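Long-range contacts in DNA/pantothenate metabolism flavoprotein (Streptomyces sparsogenes DSM 40356, PDB 7CFU), which binds flavin mononucleotide and, as an FMN-dependent cysteine decarboxylase, probably carries out the oxidative decarboxylation of a cysteine residue during biosynthesis of a natural product: residues A[26-31]-A[55-60]; A[113-118]-A[156-161]; A[167-172]-A[181-186]. All coordinates share one frame; numbering follows the deposited sequence.

Contact 1. Residues A[26-31]-A[55-60]; sequences WGVCGS and TVMTAQ. With FMN (flavin mononucleotide), chain Y.
Trp26 to Val28 and Thr55 to Met57 run as neighbouring parallel strands, their axes 4.6 Å apart and twisted by 20°. Three backbone bonds join them: Val56 N to Trp26 O, Val28 N to Val56 O (2.8 Å) and Thr58 N to Val28 O, the last carrying the pairing just past the strand ends. With CG anti to the backbone N (chi1 180°), the Trp26 indole lies alongside Thr55, CE3 4.1 Å from CG2, and its NE1 donates to Leu105 O. On the same face Val28 CB rests 4.3 Å from Met57 CG.

Beyond the strands both segments turn to the FMN. Phosphate oxygen O2P takes a nearly straight bond from Gly30 N (2.8 Å) and another from Thr58 OG1 (2.6 Å). Thr58 is also the N-cap of helix 59-65, its OG1 bonded to Ala61 N, and the helix start would probably help to stabilise the anion. Gln60 CG passes 3.7 Å from Gly30 CA, and the bent chain brings NE2 to ribityl O2' (2.9 Å), which itself donates to Gly30 O. Ser31 OG reaches flavin O4.

The strands belong to the beta-alpha-beta unit with helix 37-48, which packs on Trp26; Val56, on the other sheet face, meets helix 123-130, while strand 101-107 pairs with strand 23-28 along its other edge.

Contact 2. Residues A[113-118]-A[156-161]; sequences AKAAHG and DQLRED
Ala116 and Leu158 mark the closest backbone approach, CA to CA 5.4 Å, between the helical parts of 113-118 and 156-161, whose axes pass 9.0 Å apart and whose N-to-C directions differ by 45°.

Leu158 is the apolar centre of the contact. Its CG stands anti to the carbonyl carbon (chi1 -74°), which sends the branched end across to the alanines: CD2 meets Ala115 CB at 3.8 Å, and CG lies 4.1 Å from Ala116 CB. The small methyl groups let the leucine come down close to the helix backbone. Gln157 adds its aliphatic part, CG sitting 3.7 Å from Ala116 O; its first torsion is extended and the chain bends at the second, turning the amide aside from that carbonyl.

Within the chain, a water links the segments, donating one bond to Ala115 O (2.9 Å) and one to Asp161 OD2 (2.7 Å). Asp161 OD2 also forms a salt bridge with Arg153 of a third subunit, and that guanidinium group donates to Ala116 O as well, so one arginine of a neighbouring chain ties together the two segments. Within segment 113-118, His117 ND1 donates to Ala113 O at 2.8 Å, a bond that limits rotation of the imidazole, and Gly118 follows with the positive phi of a Schellman motif.

His117 packs edge-to-face with His117 of a second and of a third subunit. This meeting of three equivalent rings is what a threefold contact produces, consistent with the trimers from which dodecameric flavoproteins of this family are built; the helix pair is thus intrachain packing that lies directly at a subunit interface.

Contact 3. Residues A[167-172]-A[181-186]; sequences EPKEGI and PGSLGD
Lys169 and Ser183 form a single antiparallel, hydrogen-bonded bridge. Lys169 N donates to Ser183 O at 2.8 Å; the return bond, Ser183 N to Lys169 O at 3.1 Å, is straighter at the hydrogen, but its donor stands 54° above the carbonyl plane, off the lone pairs. Pro168 CB presses on Ser183 O at 3.4 Å, alongside the first of these bonds.

The lysine side chain then runs along the partner segment, its bend at chi3 (-69°) bringing CE within 3.1 Å of Leu184 O. Its ammonium group comes toward Asp186 crosswise, with NZ 4.0 Å from OD1, too long for a salt bridge but probably a mild attraction. Gly185 CA makes a C-H...O contact with Glu167 O (3.2 Å), an approach helped by the lack of a side chain. Toward the far end, Pro181 CG touches Ile172 CG1 at 4.1 Å, though Ile172 is poorly ordered and residues 173-180 are not modelled.

This surface loop, closed by the single bridge, reaches out between strand 164-165 and helix 187-199, near a bound FMN. Leu184 settles against Ser33, Ala36 and Val140, while Glu167 and Pro168 rest on Trp146 of helix 143-146.

How the contacts relate
The three contacts follow one another along the chain, each closing before the next opens. Contact 1 lies in the parallel sheet close to the centre of the chain; contact 2 joins helices 109-117 and 149-160 toward a subunit interface; contact 3 belongs to the exposed loop after the edge strand 164-165. Their centres are 18 to 20 Å apart. Contact 1 stays about 7 Å, nearest atoms, from each of the others, whereas contacts 2 and 3 are joined by a salt bridge, Arg159 NH2 to Glu167 OE2, 2.7 Å. Contact 1 thus holds the cofactor, contact 3 closes a partly disordered surface loop near a bound FMN, and contact 2 serves oligomer packing.

Contact 1. Residues A[26-31]-A[55-60]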
ATOM      1  N   TRP A  26      31.598 -11.966  -6.956  1.00 31.16           N
ATOM      2  CA  TRP A  26      31.883 -11.527  -5.592  1.00 34.65           C
ATOM      3  C   TRP A  26      30.592 -11.500  -4.775  1.00 38.32           C
ATOM      4  O   TRP A  26      29.731 -10.644  -5.000  1.00 36.81           O
ATOM      5  CB  TRP A  26      32.549 -10.155  -5.636  1.00 32.88           C
ATOM      6  CG  TRP A  26      32.910  -9.541  -4.338  1.00 35.13           C
ATOM      7  CD1 TRP A  26      32.764 -10.077  -3.092  1.00 36.85           C
ATOM      8  CD2 TRP A  26      33.467  -8.236  -4.153  1.00 37.95           C
ATOM      9  NE1 TRP A  26      33.193  -9.179  -2.140  1.00 36.16           N
ATOM     10  CE2 TRP A  26      33.638  -8.046  -2.767  1.00 33.42           C
ATOM     11  CE3 TRP A  26      33.850  -7.216  -5.027  1.00 34.79           C
ATOM     12  CZ2 TRP A  26      34.173  -6.879  -2.236  1.00 34.85           C
ATOM     13  CZ3 TRP A  26      34.380  -6.058  -4.498  1.00 38.73           C
ATOM     14  CH2 TRP A  26      34.537  -5.899  -3.116  1.00 41.14           C
ATOM     15  N   GLY A  27      30.460 -12.419  -3.819  1.00 35.93           N
ATOM     16  CA  GLY A  27      29.293 -12.446  -2.938  1.00 33.53           C
ATOM     17  C   GLY A  27      29.522 -11.681  -1.643  1.00 34.39           C
ATOM     18  O   GLY A  27      30.574 -11.794  -1.019  1.00 35.06           O
ATOM     19  N   VAL A  28      28.493 -10.943  -1.211  1.00 30.57           N
ATOM     20  CA  VAL A  28      28.576 -10.084  -0.030  1.00 30.90           C
ATOM     21  C   VAL A  28      27.476 -10.491   0.943  1.00 31.40           C
ATOM     22  O   VAL A  28      26.291 -10.481   0.592  1.00 29.18           O
ATOM     23  CB  VAL A  28      28.453  -8.588  -0.377  1.00 31.57           C
ATOM     24  CG1 VAL A  28      28.562  -7.748   0.886  1.00 23.82           C
ATOM     25  CG2 VAL A  28      29.515  -8.154  -1.377  1.00 33.37           C
ATOM     26  N   CYS A  29      27.864 -10.838   2.167  1.00 31.00           N
ATOM     27  CA  CYS A  29      26.905 -11.222   3.194  1.00 27.23           C
ATOM     28  C   CYS A  29      26.748 -10.093   4.211  1.00 27.36           C
ATOM     29  O   CYS A  29      27.523  -9.136   4.242  1.00 29.14           O
ATOM     30  CB  CYS A  29      27.347 -12.514   3.883  1.00 28.08           C
ATOM     31  SG  CYS A  29      27.601 -13.899   2.757  1.00 27.42           S
ATOM     32  N   GLY A  30      25.722 -10.222   5.053  1.00 28.82           N
ATOM     33  CA  GLY A  30      25.388  -9.191   6.017  1.00 21.53           C
ATOM     34  C   GLY A  30      26.284  -9.191   7.243  1.00 33.29           C
ATOM     35  O   GLY A  30      25.854  -9.579   8.338  1.00 27.90           O
ATOM     36  N   SER A  31      27.540  -8.774   7.067  1.00 32.75           N
ATOM     37  CA  SER A  31      28.520  -8.692   8.140  1.00 32.77           C
ATOM     38  C   SER A  31      28.953  -7.242   8.332  1.00 41.52           C
ATOM     39  O   SER A  31      28.896  -6.441   7.393  1.00 30.49           O
ATOM     40  CB  SER A  31      29.745  -9.565   7.825  1.00 30.31           C
ATOM     41  OG  SER A  31      30.893  -9.148   8.552  1.00 33.01           O
ATOM     42  N   THR A  55      28.702  -8.566  -8.576  1.00 39.26           N
ATOM     43  CA  THR A  55      28.416  -8.802  -7.166  1.00 36.31           C
ATOM     44  C   THR A  55      27.027  -9.396  -6.947  1.00 37.41           C
ATOM     45  O   THR A  55      26.085  -9.136  -7.702  1.00 34.61           O
ATOM     46  CB  THR A  55      28.531  -7.514  -6.353  1.00 39.23           C
ATOM     47  OG1 THR A  55      27.653  -6.526  -6.902  1.00 45.80           O
ATOM     48  CG2 THR A  55      29.965  -6.995  -6.359  1.00 39.59           C
ATOM     49  N   VAL A  56      26.932 -10.229  -5.912  1.00 34.08           N
ATOM     50  CA  VAL A  56      25.683 -10.780  -5.400  1.00 32.61           C
ATOM     51  C   VAL A  56      25.617 -10.459  -3.913  1.00 39.42           C
ATOM     52  O   VAL A  56      26.569 -10.743  -3.176  1.00 35.83           O
ATOM     53  CB  VAL A  56      25.581 -12.303  -5.627  1.00 31.09           C
ATOM     54  CG1 VAL A  56      24.254 -12.849  -5.110  1.00 32.12           C
ATOM     55  CG2 VAL A  56      25.750 -12.640  -7.082  1.00 31.04           C
ATOM     56  N   MET A  57      24.521  -9.836  -3.478  1.00 34.56           N
ATOM     57  CA  MET A  57      24.306  -9.507  -2.076  1.00 30.85           C
ATOM     58  C   MET A  57      23.194 -10.371  -1.495  1.00 38.67           C
ATOM     59  O   MET A  57      22.179 -10.619  -2.154  1.00 38.05           O
ATOM     60  CB  MET A  57      23.935  -8.034  -1.889  1.00 26.62           C
ATOM     61  CG  MET A  57      24.961  -7.050  -2.433  1.00 35.93           C
ATOM     62  SD  MET A  57      24.476  -5.371  -2.027  1.00 46.55           S
ATOM     63  CE  MET A  57      25.027  -5.245  -0.333  1.00 41.01           C
ATOM     64  N   THR A  58      23.399 -10.853  -0.273  1.00 29.49           N
ATOM     65  CA  THR A  58      22.288 -11.432   0.456  1.00 29.59           C
ATOM     66  C   THR A  58      21.276 -10.339   0.790  1.00 28.39           C
ATOM     67  O   THR A  58      21.581  -9.141   0.737  1.00 27.13           O
ATOM     68  CB  THR A  58      22.776 -12.114   1.741  1.00 26.18           C
ATOM     69  OG1 THR A  58      23.221 -11.124   2.687  1.00 24.65           O
ATOM     70  CG2 THR A  58      23.918 -13.031   1.418  1.00 27.69           C
ATOM     71  N   ALA A  59      20.052 -10.761   1.123  1.00 27.22           N
ATOM     72  CA  ALA A  59      19.034  -9.793   1.527  1.00 25.12           C
ATOM     73  C   ALA A  59      19.504  -8.991   2.731  1.00 32.38           C
ATOM     74  O   ALA A  59      19.202  -7.798   2.850  1.00 31.52           O
ATOM     75  CB  ALA A  59      17.710 -10.497   1.830  1.00 24.60           C
ATOM     76  N   GLN A  60      20.233  -9.640   3.651  1.00 27.11           N
ATOM     77  CA  GLN A  60      20.721  -8.934   4.830  1.00 28.46           C
ATOM     78  C   GLN A  60      21.809  -7.926   4.475  1.00 24.42           C
ATOM     79  O   GLN A  60      21.808  -6.800   4.986  1.00 25.62           O
ATOM     80  CB  GLN A  60      21.233  -9.944   5.872  1.00 24.30           C
ATOM     81  CG  GLN A  60      21.863  -9.303   7.089  1.00 28.47           C
ATOM     82  CD  GLN A  60      20.838  -8.795   8.092  1.00 33.85           C
ATOM     83  OE1 GLN A  60      19.722  -8.419   7.723  1.00 33.28           O
ATOM     84  NE2 GLN A  60      21.206  -8.804   9.372  1.00 32.71           N
TER
HETATM   85  N1  FMN Y 301      26.954 -12.172  11.414  1.00 30.00           N
HETATM   86  C2  FMN Y 301      28.203 -12.719  11.246  1.00 31.37           C
HETATM   87  O2  FMN Y 301      28.312 -13.933  11.165  1.00 34.66           O
HETATM   88  N3  FMN Y 301      29.318 -11.912  11.152  1.00 33.30           N
HETATM   89  C4  FMN Y 301      29.183 -10.542  11.246  1.00 33.06           C
HETATM   90  O4  FMN Y 301      30.179  -9.825  11.173  1.00 33.04           O
HETATM   91  C4A FMN Y 301      27.922  -9.987  11.430  1.00 26.83           C
HETATM   92  N5  FMN Y 301      27.767  -8.621  11.517  1.00 31.54           N
HETATM   93  C5A FMN Y 301      26.510  -8.076  11.676  1.00 29.98           C
HETATM   94  C6  FMN Y 301      26.374  -6.700  11.765  1.00 25.97           C
HETATM   95  C7  FMN Y 301      25.114  -6.143  11.926  1.00 29.17           C
HETATM   96  C7M FMN Y 301      24.966  -4.645  12.016  1.00 27.47           C
HETATM   97  C8  FMN Y 301      23.993  -6.961  12.013  1.00 28.45           C
HETATM   98  C8M FMN Y 301      22.633  -6.332  12.199  1.00 26.27           C
HETATM   99  C9  FMN Y 301      24.128  -8.346  11.930  1.00 26.09           C
HETATM  100  C9A FMN Y 301      25.392  -8.902  11.763  1.00 30.81           C
HETATM  101  N10 FMN Y 301      25.557 -10.276  11.687  1.00 32.67           N
HETATM  102  C10 FMN Y 301      26.810 -10.811  11.506  1.00 27.14           C
HETATM  103  C1' FMN Y 301      24.379 -11.192  11.763  1.00 29.26           C
HETATM  104  C2' FMN Y 301      23.968 -11.555  10.346  1.00 28.75           C
HETATM  105  O2' FMN Y 301      23.679 -10.377   9.607  1.00 31.42           O
HETATM  106  C3' FMN Y 301      22.791 -12.529  10.398  1.00 32.78           C
HETATM  107  O3' FMN Y 301      23.241 -13.777  10.883  1.00 30.70           O
HETATM  108  C4' FMN Y 301      22.081 -12.683   9.044  1.00 30.90           C
HETATM  109  O4' FMN Y 301      20.983 -13.567   9.183  1.00 32.92           O
HETATM  110  C5' FMN Y 301      23.025 -13.217   7.981  1.00 31.85           C
HETATM  111  O5' FMN Y 301      22.397 -13.127   6.717  1.00 30.18           O
HETATM  112  P   FMN Y 301      23.163 -13.580   5.383  1.00 28.94           P
HETATM  113  O1P FMN Y 301      22.158 -14.174   4.424  1.00 28.58           O
HETATM  114  O2P FMN Y 301      23.876 -12.383   4.852  1.00 27.65           O
HETATM  115  O3P FMN Y 301      24.195 -14.656   5.664  1.00 30.84           O

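Contact 2. Residues A[113-118]-A[156-161]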
ATOM      1  N   ALA A 113      27.451 -22.051   7.272  1.00 24.13           N
ATOM      2  CA  ALA A 113      26.536 -23.157   7.519  1.00 24.49           C
ATOM      3  C   ALA A 113      25.807 -23.562   6.243  1.00 29.08           C
ATOM      4  O   ALA A 113      25.720 -24.750   5.912  1.00 31.00           O
ATOM      5  CB  ALA A 113      25.547 -22.764   8.610  1.00 22.46           C
ATOM      6  N   LYS A 114      25.292 -22.585   5.496  1.00 29.82           N
ATOM      7  CA  LYS A 114      24.542 -22.926   4.291  1.00 23.04           C
ATOM      8  C   LYS A 114      25.448 -23.561   3.239  1.00 31.67           C
ATOM      9  O   LYS A 114      25.093 -24.586   2.638  1.00 24.23           O
ATOM     10  CB  LYS A 114      23.857 -21.676   3.741  1.00 24.41           C
ATOM     11  CG  LYS A 114      22.707 -21.154   4.600  1.00 27.09           C
ATOM     12  CD  LYS A 114      22.089 -19.888   3.982  1.00 35.03           C
ATOM     13  CE  LYS A 114      20.861 -19.422   4.771  1.00 35.31           C
ATOM     14  NZ  LYS A 114      20.282 -18.177   4.199  1.00 35.44           N
ATOM     15  N   ALA A 115      26.631 -22.982   3.016  1.00 28.93           N
ATOM     16  CA  ALA A 115      27.534 -23.547   2.019  1.00 29.75           C
ATOM     17  C   ALA A 115      28.016 -24.929   2.442  1.00 29.07           C
ATOM     18  O   ALA A 115      28.090 -25.847   1.615  1.00 34.70           O
ATOM     19  CB  ALA A 115      28.718 -22.604   1.788  1.00 25.11           C
ATOM     20  N   ALA A 116      28.293 -25.113   3.738  1.00 31.19           N
ATOM     21  CA  ALA A 116      28.792 -26.407   4.194  1.00 36.31           C
ATOM     22  C   ALA A 116      27.756 -27.508   4.014  1.00 35.60           C
ATOM     23  O   ALA A 116      28.128 -28.672   3.845  1.00 28.70           O
ATOM     24  CB  ALA A 116      29.230 -26.339   5.658  1.00 25.05           C
ATOM     25  N   HIS A 117      26.463 -27.173   4.027  1.00 35.93           N
ATOM     26  CA  HIS A 117      25.419 -28.192   3.965  1.00 29.03           C
ATOM     27  C   HIS A 117      24.632 -28.185   2.660  1.00 33.06           C
ATOM     28  O   HIS A 117      23.637 -28.911   2.548  1.00 31.72           O
ATOM     29  CB  HIS A 117      24.470 -28.044   5.155  1.00 30.60           C
ATOM     30  CG  HIS A 117      25.151 -28.238   6.474  1.00 35.23           C
ATOM     31  ND1 HIS A 117      25.595 -27.186   7.250  1.00 38.06           N
ATOM     32  CD2 HIS A 117      25.537 -29.365   7.115  1.00 34.13           C
ATOM     33  CE1 HIS A 117      26.191 -27.658   8.331  1.00 32.09           C
ATOM     34  NE2 HIS A 117      26.175 -28.976   8.270  1.00 37.65           N
ATOM     35  N   GLY A 118      25.057 -27.408   1.666  1.00 27.61           N
ATOM     36  CA  GLY A 118      24.348 -27.413   0.403  1.00 31.31           C
ATOM     37  C   GLY A 118      22.967 -26.803   0.451  1.00 35.90           C
ATOM     38  O   GLY A 118      22.122 -27.127  -0.390  1.00 32.40           O
ATOM     39  N   ASP A 156      35.642 -26.677   8.672  1.00 37.93           N
ATOM     40  CA  ASP A 156      36.348 -27.894   8.279  1.00 40.15           C
ATOM     41  C   ASP A 156      35.687 -28.535   7.071  1.00 41.25           C
ATOM     42  O   ASP A 156      36.363 -28.935   6.114  1.00 40.23           O
ATOM     43  CB  ASP A 156      36.385 -28.898   9.435  1.00 32.47           C
ATOM     44  CG  ASP A 156      37.159 -28.384  10.641  1.00 43.33           C
ATOM     45  OD1 ASP A 156      38.002 -27.472  10.483  1.00 48.82           O
ATOM     46  OD2 ASP A 156      36.911 -28.897  11.756  1.00 43.15           O
ATOM     47  N   GLN A 157      34.357 -28.636   7.098  1.00 37.30           N
ATOM     48  CA  GLN A 157      33.647 -29.279   6.001  1.00 31.53           C
ATOM     49  C   GLN A 157      33.907 -28.563   4.684  1.00 36.77           C
ATOM     50  O   GLN A 157      34.063 -29.208   3.640  1.00 41.53           O
ATOM     51  CB  GLN A 157      32.153 -29.313   6.288  1.00 37.27           C
ATOM     52  CG  GLN A 157      31.350 -29.943   5.173  1.00 36.50           C
ATOM     53  CD  GLN A 157      31.697 -31.415   4.980  1.00 43.75           C
ATOM     54  OE1 GLN A 157      31.165 -32.273   5.675  1.00 35.61           O
ATOM     55  NE2 GLN A 157      32.594 -31.707   4.039  1.00 37.02           N
ATOM     56  N   LEU A 158      33.959 -27.229   4.715  1.00 34.14           N
ATOM     57  CA  LEU A 158      34.193 -26.470   3.488  1.00 40.50           C
ATOM     58  C   LEU A 158      35.609 -26.676   2.966  1.00 36.25           C
ATOM     59  O   LEU A 158      35.823 -26.746   1.753  1.00 33.99           O
ATOM     60  CB  LEU A 158      33.924 -24.985   3.724  1.00 35.43           C
ATOM     61  CG  LEU A 158      32.458 -24.579   3.848  1.00 40.76           C
ATOM     62  CD1 LEU A 158      32.335 -23.184   4.447  1.00 35.20           C
ATOM     63  CD2 LEU A 158      31.811 -24.640   2.473  1.00 30.32           C
ATOM     64  N   ARG A 159      36.592 -26.746   3.869  1.00 42.19           N
ATOM     65  CA  ARG A 159      37.961 -27.023   3.448  1.00 44.43           C
ATOM     66  C   ARG A 159      38.078 -28.411   2.830  1.00 38.89           C
ATOM     67  O   ARG A 159      38.747 -28.587   1.806  1.00 42.92           O
ATOM     68  CB  ARG A 159      38.915 -26.862   4.632  1.00 42.11           C
ATOM     69  CG  ARG A 159      39.164 -25.408   4.992  1.00 42.07           C
ATOM     70  CD  ARG A 159      40.039 -25.273   6.218  1.00 41.27           C
ATOM     71  NE  ARG A 159      40.473 -23.891   6.408  1.00 48.56           N
ATOM     72  CZ  ARG A 159      40.663 -23.332   7.596  1.00 43.47           C
ATOM     73  NH1 ARG A 159      40.457 -24.039   8.701  1.00 41.13           N
ATOM     74  NH2 ARG A 159      41.057 -22.073   7.681  1.00 50.10           N
ATOM     75  N   GLU A 160      37.431 -29.409   3.436  1.00 42.56           N
ATOM     76  CA  GLU A 160      37.431 -30.746   2.851  1.00 38.78           C
ATOM     77  C   GLU A 160      36.744 -30.758   1.494  1.00 44.47           C
ATOM     78  O   GLU A 160      37.111 -31.549   0.613  1.00 39.46           O
ATOM     79  CB  GLU A 160      36.775 -31.732   3.821  1.00 44.39           C
ATOM     80  CG  GLU A 160      37.573 -31.880   5.127  1.00 56.77           C
ATOM     81  CD  GLU A 160      36.939 -32.831   6.135  1.00 65.29           C
ATOM     82  OE1 GLU A 160      35.924 -33.476   5.801  1.00 71.58           O
ATOM     83  OE2 GLU A 160      37.465 -32.935   7.267  1.00 70.04           O
ATOM     84  N   ASP A 161      35.774 -29.870   1.288  1.00 42.73           N
ATOM     85  CA  ASP A 161      35.095 -29.785   0.004  1.00 38.30           C
ATOM     86  C   ASP A 161      35.878 -28.997  -1.033  1.00 40.40           C
ATOM     87  O   ASP A 161      35.416 -28.877  -2.172  1.00 38.79           O
ATOM     88  CB  ASP A 161      33.703 -29.174   0.194  1.00 41.77           C
ATOM     89  CG  ASP A 161      32.756 -30.109   0.918  1.00 47.00           C
ATOM     90  OD1 ASP A 161      33.100 -31.307   1.056  1.00 44.43           O
ATOM     91  OD2 ASP A 161      31.680 -29.647   1.366  1.00 45.30           O
TER
HETATM   92  O   HOH W   1      30.350 -27.433   0.614  1.00 37.25           O

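Contact 3. Residues A[167-172]-A[181-186]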
ATOM      1  N   GLU A 167      40.604 -17.203   7.461  1.00 38.74           N
ATOM      2  CA  GLU A 167      40.098 -17.062   8.813  1.00 38.72           C
ATOM      3  C   GLU A 167      40.121 -15.595   9.239  1.00 37.71           C
ATOM      4  O   GLU A 167      41.020 -14.845   8.847  1.00 41.93           O
ATOM      5  CB  GLU A 167      40.938 -17.898   9.774  1.00 39.93           C
ATOM      6  CG  GLU A 167      40.938 -19.370   9.420  1.00 54.68           C
ATOM      7  CD  GLU A 167      41.599 -20.230  10.475  1.00 56.48           C
ATOM      8  OE1 GLU A 167      41.982 -19.687  11.535  1.00 62.16           O
ATOM      9  OE2 GLU A 167      41.739 -21.448  10.235  1.00 59.78           O
ATOM     10  N   PRO A 168      39.153 -15.156  10.031  1.00 37.74           N
ATOM     11  CA  PRO A 168      39.128 -13.750  10.442  1.00 38.89           C
ATOM     12  C   PRO A 168      40.213 -13.429  11.460  1.00 47.82           C
ATOM     13  O   PRO A 168      40.799 -14.309  12.097  1.00 54.31           O
ATOM     14  CB  PRO A 168      37.737 -13.589  11.056  1.00 38.60           C
ATOM     15  CG  PRO A 168      37.380 -14.944  11.529  1.00 39.31           C
ATOM     16  CD  PRO A 168      37.982 -15.896  10.523  1.00 40.70           C
ATOM     17  N   LYS A 169      40.469 -12.132  11.605  1.00 50.53           N
ATOM     18  CA  LYS A 169      41.294 -11.603  12.672  1.00 58.59           C
ATOM     19  C   LYS A 169      40.396 -11.045  13.777  1.00 63.33           C
ATOM     20  O   LYS A 169      39.162 -11.086  13.708  1.00 59.03           O
ATOM     21  CB  LYS A 169      42.265 -10.536  12.157  1.00 53.95           C
ATOM     22  CG  LYS A 169      43.294 -11.039  11.155  1.00 67.27           C
ATOM     23  CD  LYS A 169      44.278  -9.945  10.720  1.00 75.25           C
ATOM     24  CE  LYS A 169      43.620  -8.880   9.864  1.00 78.15           C
ATOM     25  NZ  LYS A 169      44.598  -7.879   9.353  1.00 86.70           N
ATOM     26  N   GLU A 170      41.036 -10.487  14.800  1.00 70.53           N
ATOM     27  CA  GLU A 170      40.379 -10.022  16.017  1.00 82.10           C
ATOM     28  C   GLU A 170      40.635  -8.525  16.095  1.00 89.05           C
ATOM     29  O   GLU A 170      41.590  -8.080  16.737  1.00100.35           O
ATOM     30  CB  GLU A 170      40.937 -10.772  17.223  1.00 84.09           C
ATOM     31  CG  GLU A 170      40.118 -10.677  18.519  1.00 94.26           C
ATOM     32  CD  GLU A 170      40.369  -9.461  19.389  1.00106.67           C
ATOM     33  OE1 GLU A 170      41.503  -8.931  19.436  1.00107.71           O
ATOM     34  OE2 GLU A 170      39.380  -9.042  20.034  1.00107.91           O
ATOM     35  N   GLY A 171      39.843  -7.757  15.355  1.00 78.42           N
ATOM     36  CA  GLY A 171      40.053  -6.324  15.300  1.00 89.63           C
ATOM     37  C   GLY A 171      39.133  -5.514  16.193  1.00 99.76           C
ATOM     38  O   GLY A 171      38.099  -5.030  15.722  1.00102.39           O
ATOM     39  N   ILE A 172      39.497  -5.320  17.461  1.00105.70           N
ATOM     40  CA  ILE A 172      38.628  -4.592  18.392  1.00116.64           C
ATOM     41  C   ILE A 172      38.587  -3.108  18.007  1.00117.08           C
ATOM     42  O   ILE A 172      39.465  -2.616  17.289  1.00110.21           O
ATOM     43  CB  ILE A 172      39.087  -4.759  19.856  1.00116.79           C
ATOM     44  CG1 ILE A 172      38.547  -6.061  20.443  1.00107.90           C
ATOM     45  CG2 ILE A 172      38.506  -3.643  20.721  1.00118.30           C
ATOM     46  CD1 ILE A 172      39.188  -6.421  21.769  1.00111.07           C
ATOM     47  N   PRO A 181      34.195  -8.432  18.155  1.00 50.77           N
ATOM     48  CA  PRO A 181      34.045  -7.724  16.876  1.00 64.72           C
ATOM     49  C   PRO A 181      35.164  -8.077  15.885  1.00 65.68           C
ATOM     50  O   PRO A 181      36.220  -7.443  15.897  1.00 73.92           O
ATOM     51  CB  PRO A 181      34.110  -6.248  17.286  1.00 68.36           C
ATOM     52  CG  PRO A 181      34.925  -6.250  18.555  1.00 74.10           C
ATOM     53  CD  PRO A 181      34.593  -7.536  19.257  1.00 65.75           C
ATOM     54  N   GLY A 182      34.917  -9.071  15.033  1.00 55.38           N
ATOM     55  CA  GLY A 182      35.945  -9.585  14.149  1.00 43.15           C
ATOM     56  C   GLY A 182      36.277  -8.647  13.004  1.00 52.46           C
ATOM     57  O   GLY A 182      35.631  -7.625  12.771  1.00 55.39           O
ATOM     58  N   SER A 183      37.327  -9.011  12.271  1.00 44.78           N
ATOM     59  CA  SER A 183      37.706  -8.286  11.069  1.00 52.92           C
ATOM     60  C   SER A 183      38.236  -9.278  10.047  1.00 47.62           C
ATOM     61  O   SER A 183      38.579 -10.417  10.375  1.00 44.03           O
ATOM     62  CB  SER A 183      38.763  -7.209  11.345  1.00 50.42           C
ATOM     63  OG  SER A 183      39.924  -7.790  11.903  1.00 58.03           O
ATOM     64  N   LEU A 184      38.295  -8.819   8.800  1.00 42.32           N
ATOM     65  CA  LEU A 184      38.712  -9.662   7.691  1.00 41.96           C
ATOM     66  C   LEU A 184      40.144 -10.145   7.872  1.00 49.50           C
ATOM     67  O   LEU A 184      41.022  -9.393   8.306  1.00 45.77           O
ATOM     68  CB  LEU A 184      38.577  -8.891   6.380  1.00 40.43           C
ATOM     69  CG  LEU A 184      37.155  -8.744   5.842  1.00 38.95           C
ATOM     70  CD1 LEU A 184      37.069  -7.533   4.924  1.00 40.33           C
ATOM     71  CD2 LEU A 184      36.792  -9.997   5.076  1.00 31.44           C
ATOM     72  N   GLY A 185      40.380 -11.406   7.522  1.00 48.24           N
ATOM     73  CA  GLY A 185      41.717 -11.961   7.531  1.00 51.65           C
ATOM     74  C   GLY A 185      42.534 -11.467   6.357  1.00 50.11           C
ATOM     75  O   GLY A 185      42.186 -10.494   5.684  1.00 53.61           O
ATOM     76  N   ASP A 186      43.633 -12.175   6.093  1.00 52.26           N
ATOM     77  CA  ASP A 186      44.554 -11.802   5.020  1.00 53.79           C
ATOM     78  C   ASP A 186      44.086 -12.460   3.729  1.00 47.16           C
ATOM     79  O   ASP A 186      44.582 -13.502   3.301  1.00 55.40           O
ATOM     80  CB  ASP A 186      45.988 -12.184   5.369  1.00 66.75           C
ATOM     81  CG  ASP A 186      46.548 -11.356   6.513  1.00 82.45           C
ATOM     82  OD1 ASP A 186      46.320 -10.125   6.515  1.00 77.38           O
ATOM     83  OD2 ASP A 186      47.222 -11.932   7.398  1.00 83.34           O
TER